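Long-range contacts in putative glycoside hydrolase (Bacteroides ovatus, PDB 4ONZ), which is a putative glycoside hydrolase whose mostly antiparallel beta sheets are consistent with the five-bladed beta-propeller of the beta-fructosidase clan: residues 64-69 and 84-89; 243-248 and 264-269. All coordinates share one frame; numbering follows the deposited sequence.

Overall arrangement
Both contacts join neighbouring antiparallel strands of beta hairpins, and they come in series along the chain: contact 1 (64-69 with 84-89) closes before contact 2 (243-248 with 264-269) opens. They lie on opposite sides of the chain's centre, their own centres about 25 Å apart and their nearest atoms about 8 Å apart, without touching. Contact 1 pairs the two inner strands, 62-70 and 82-89, of an antiparallel four-stranded sheet. Contact 2 pairs strands 245-255 and 258-266, part of a separate mixed sheet. Their places in separate sheets are consistent with two different blades of the propeller known for this clan.

Contact 1 of 2, residues 64-69 and 84-89; sequences VVLYRA and VGYAES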
# COMPACT_ATOMS: atom_id res chain seq x y z
N VAL A 64 -3.93 -11.52 -7.22
CA VAL A 64 -5.02 -11.22 -6.31
C VAL A 64 -4.90 -9.77 -5.89
O VAL A 64 -3.83 -9.32 -5.48
CB VAL A 64 -5.00 -12.10 -5.05
CG1 VAL A 64 -6.08 -11.65 -4.07
CG2 VAL A 64 -5.18 -13.57 -5.42
N VAL A 65 -6.01 -9.03 -6.01
CA VAL A 65 -6.06 -7.64 -5.63
C VAL A 65 -7.01 -7.54 -4.44
O VAL A 65 -8.13 -8.04 -4.49
CB VAL A 65 -6.54 -6.74 -6.79
CG1 VAL A 65 -6.57 -5.29 -6.37
CG2 VAL A 65 -5.64 -6.93 -8.01
N LEU A 66 -6.51 -6.93 -3.37
CA LEU A 66 -7.25 -6.76 -2.12
C LEU A 66 -7.52 -5.25 -2.00
O LEU A 66 -6.64 -4.47 -1.65
CB LEU A 66 -6.42 -7.31 -0.96
CG LEU A 66 -6.22 -8.83 -1.06
CD1 LEU A 66 -4.98 -9.33 -0.33
CD2 LEU A 66 -7.46 -9.57 -0.58
N TYR A 67 -8.74 -4.86 -2.32
CA TYR A 67 -9.08 -3.45 -2.40
C TYR A 67 -9.83 -2.86 -1.23
O TYR A 67 -10.67 -3.52 -0.63
CB TYR A 67 -9.88 -3.20 -3.69
CG TYR A 67 -11.15 -4.02 -3.86
CD1 TYR A 67 -11.11 -5.30 -4.40
CD2 TYR A 67 -12.39 -3.50 -3.53
CE1 TYR A 67 -12.27 -6.05 -4.58
CE2 TYR A 67 -13.56 -4.24 -3.72
CZ TYR A 67 -13.49 -5.51 -4.26
OH TYR A 67 -14.65 -6.25 -4.43
N ARG A 68 -9.52 -1.61 -0.90
CA ARG A 68 -10.29 -0.88 0.07
C ARG A 68 -11.67 -0.57 -0.52
O ARG A 68 -11.76 -0.07 -1.64
CB ARG A 68 -9.61 0.45 0.43
CG ARG A 68 -10.41 1.25 1.44
CD ARG A 68 -9.66 2.49 1.83
NE ARG A 68 -10.45 3.43 2.61
CZ ARG A 68 -10.00 4.63 3.00
NH1 ARG A 68 -8.77 5.00 2.69
NH2 ARG A 68 -10.77 5.45 3.70
N ALA A 69 -12.72 -0.85 0.24
CA ALA A 69 -14.09 -0.58 -0.20
C ALA A 69 -14.81 0.21 0.86
O ALA A 69 -14.68 -0.09 2.05
CB ALA A 69 -14.82 -1.89 -0.43
N VAL A 84 -12.07 -4.56 3.31
CA VAL A 84 -11.20 -5.03 2.24
C VAL A 84 -11.87 -6.13 1.40
O VAL A 84 -12.34 -7.13 1.93
CB VAL A 84 -9.87 -5.56 2.80
CG1 VAL A 84 -8.98 -6.06 1.67
CG2 VAL A 84 -9.17 -4.46 3.59
N GLY A 85 -11.89 -5.91 0.09
CA GLY A 85 -12.47 -6.85 -0.87
C GLY A 85 -11.39 -7.68 -1.52
O GLY A 85 -10.22 -7.30 -1.53
N TYR A 86 -11.80 -8.79 -2.12
CA TYR A 86 -10.92 -9.72 -2.80
C TYR A 86 -11.31 -9.81 -4.28
O TYR A 86 -12.49 -9.93 -4.61
CB TYR A 86 -11.09 -11.10 -2.16
CG TYR A 86 -10.38 -12.26 -2.85
CD1 TYR A 86 -10.92 -12.87 -3.99
CD2 TYR A 86 -9.21 -12.80 -2.33
CE1 TYR A 86 -10.29 -13.93 -4.62
CE2 TYR A 86 -8.57 -13.88 -2.94
CZ TYR A 86 -9.11 -14.43 -4.08
OH TYR A 86 -8.48 -15.50 -4.69
N ALA A 87 -10.31 -9.71 -5.15
CA ALA A 87 -10.48 -9.89 -6.59
C ALA A 87 -9.35 -10.81 -7.06
O ALA A 87 -8.20 -10.65 -6.64
CB ALA A 87 -10.45 -8.57 -7.32
N GLU A 88 -9.69 -11.76 -7.92
CA GLU A 88 -8.76 -12.75 -8.45
C GLU A 88 -8.66 -12.57 -9.97
O GLU A 88 -9.67 -12.33 -10.63
CB GLU A 88 -9.31 -14.11 -8.06
CG GLU A 88 -8.62 -15.34 -8.60
CD GLU A 88 -9.34 -16.59 -8.13
OE1 GLU A 88 -9.60 -16.72 -6.92
OE2 GLU A 88 -9.64 -17.44 -8.98
N SER A 89 -7.44 -12.69 -10.51
CA SER A 89 -7.19 -12.42 -11.92
C SER A 89 -6.16 -13.33 -12.57
O SER A 89 -5.06 -13.51 -12.06
CB SER A 89 -6.71 -10.97 -12.05
OG SER A 89 -6.46 -10.64 -13.41
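The ring of Tyr67 packs tightly over the backbone of Gly85. Gly85 CA sits 3.8 Å from the centroid of the Tyr67 ring, 13° off its normal, a CH-pi contact permitted by the lack of a side chain at Gly85. With CG set between the backbone N and the carbonyl carbon (chi1 56°), Tyr67 folds its ring across the neighbouring strand, while the CB of Ala87 meets the ring edge at CE1. The Tyr67 hydroxyl bonds to Glu47 and Arg97. Strands 62-70 and 82-89 form the antiparallel hairpin at the middle of a four-stranded sheet, consistent with one blade of this clan's five-bladed propeller. Paired backbone bonds link Val65 with Ala87 and Tyr67 with Gly85; Gly85 N to Tyr67 O is 2.8 Å and nearly straight (171°). On the face of Val64, Leu66, Val84 and Tyr86, packing is apolar: Val64 CG1 approaches Tyr86 CE2 at 3.5 Å. By contrast, the partly exposed Glu88 and Arg68 make no close side-chain contact with the other strand. Within 84-89, Tyr86 OH donates to the anti side of Glu88 OE1 (2.8 Å); Lys62 salt-bridges OE2. The extended Arg68 chain ends in salt bridges to Asp121, on strand 118-126, and Glu70.

Contact 2 of 2, residues 243-248 and 264-269; sequences SLLTEC and NGKNSG
Lys266 O takes the N-H of Leu244, and Lys266 N gives to Leu245 O, so one residue is set against two; backbone hydrogen bonds set the frame of this contact. Glu247 and Asn264 form a regular hydrogen-bonded pair: Asn264 N gives to Glu247 O at 2.7 Å (174°), and Glu247 N returns a bond to Asn264 O at 2.8 Å. Toward Leu245 and Lys266 the pairing becomes irregular. Lys266 N makes a long bond to Leu245 O, 3.2 Å, from above the carbonyl plane, while Lys266 O accepts a good bond from Leu244 N (2.8 Å) and a weak one from Ser243 N.

Past the strands, Ser243 OG, turned between its backbone N and carbonyl carbon (chi1 41°), takes an almost straight bond (173°) from Ser268 N at 2.8 Å and also bonds to His240 O. Within the strands, Asn264 OD1 is held by the backbone N of Ile324, and Glu247 OE2 by Ser179.

Apolar contacts come from the leucines. Leu245 runs alongside the extended Lys266 chain, its CD1 3.9 Å from Lys266 CD, and Leu244 CD1 adds a touch at Lys266 CE. Beyond, Leu244 CG rests 3.7 Å from Ser268 CB.

An unknown ligand lies about 4 Å from the Glu247 side chain, which packs against Phe323 and Tyr281. Two residues opposite one make a classic beta bulge at the open end of the antiparallel hairpin of strands 245-255 and 258-266.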
# COMPACT_ATOMS: atom_id res chain seq x y z
N SER A 243 5.35 17.51 -1.82
CA SER A 243 5.46 18.73 -1.04
C SER A 243 4.60 18.79 0.22
O SER A 243 4.87 19.61 1.09
CB SER A 243 5.21 19.94 -1.93
OG SER A 243 4.15 19.71 -2.84
N LEU A 244 3.58 17.94 0.32
CA LEU A 244 2.78 17.85 1.55
C LEU A 244 3.00 16.53 2.28
O LEU A 244 3.02 16.49 3.51
CB LEU A 244 1.30 18.03 1.30
CG LEU A 244 0.83 19.41 0.86
CD1 LEU A 244 -0.63 19.34 0.45
CD2 LEU A 244 1.05 20.45 1.95
N LEU A 245 3.14 15.44 1.53
CA LEU A 245 3.32 14.12 2.11
C LEU A 245 4.29 13.30 1.29
O LEU A 245 4.43 13.52 0.08
CB LEU A 245 2.00 13.35 2.10
CG LEU A 245 0.79 13.90 2.85
CD1 LEU A 245 -0.40 13.01 2.57
CD2 LEU A 245 1.08 13.99 4.34
N THR A 246 4.91 12.34 1.96
CA THR A 246 5.80 11.33 1.35
C THR A 246 5.34 10.04 1.98
O THR A 246 5.80 9.66 3.06
CB THR A 246 7.30 11.54 1.68
OG1 THR A 246 7.47 11.63 3.09
CG2 THR A 246 7.85 12.80 1.02
N GLU A 247 4.41 9.37 1.30
CA GLU A 247 3.72 8.22 1.84
C GLU A 247 4.07 6.89 1.16
O GLU A 247 4.08 6.79 -0.06
CB GLU A 247 2.21 8.48 1.77
CG GLU A 247 1.36 7.38 2.41
CD GLU A 247 -0.08 7.79 2.63
OE1 GLU A 247 -0.54 8.80 2.05
OE2 GLU A 247 -0.77 7.09 3.40
N CYS A 248 4.32 5.86 1.97
CA CYS A 248 4.71 4.57 1.43
C CYS A 248 3.67 4.03 0.45
O CYS A 248 2.47 4.16 0.66
CB CYS A 248 4.98 3.55 2.54
SG CYS A 248 6.49 3.89 3.45
N ASN A 264 4.17 7.59 -2.60
CA ASN A 264 3.22 8.55 -3.08
C ASN A 264 3.45 9.92 -2.47
O ASN A 264 3.53 10.05 -1.25
CB ASN A 264 1.83 8.07 -2.75
CG ASN A 264 1.52 6.75 -3.42
OD1 ASN A 264 1.42 6.69 -4.63
ND2 ASN A 264 1.37 5.70 -2.63
N GLY A 265 3.54 10.93 -3.33
CA GLY A 265 3.73 12.29 -2.88
C GLY A 265 2.45 13.06 -3.07
O GLY A 265 1.79 12.91 -4.09
N LYS A 266 2.05 13.84 -2.07
CA LYS A 266 0.88 14.69 -2.23
C LYS A 266 1.43 16.09 -2.51
O LYS A 266 2.25 16.60 -1.74
CB LYS A 266 -0.02 14.67 -0.99
CG LYS A 266 -1.27 15.51 -1.14
CD LYS A 266 -2.13 15.51 0.12
CE LYS A 266 -3.32 16.44 -0.04
NZ LYS A 266 -4.27 16.35 1.10
N ASN A 267 0.94 16.70 -3.59
CA ASN A 267 1.41 18.01 -4.04
C ASN A 267 0.66 19.18 -3.42
O ASN A 267 -0.57 19.18 -3.39
CB ASN A 267 1.27 18.06 -5.58
CG ASN A 267 2.05 19.20 -6.21
OD1 ASN A 267 3.14 19.56 -5.76
ND2 ASN A 267 1.49 19.79 -7.28
N SER A 268 1.38 20.16 -2.90
CA SER A 268 0.75 21.39 -2.40
C SER A 268 0.42 22.32 -3.56
O SER A 268 1.24 22.52 -4.45
CB SER A 268 1.69 22.16 -1.46
OG SER A 268 1.14 23.44 -1.18
N GLY A 269 -0.77 22.91 -3.54
CA GLY A 269 -1.14 23.87 -4.59
C GLY A 269 -0.50 25.23 -4.37
O GLY A 269 -0.56 26.11 -5.25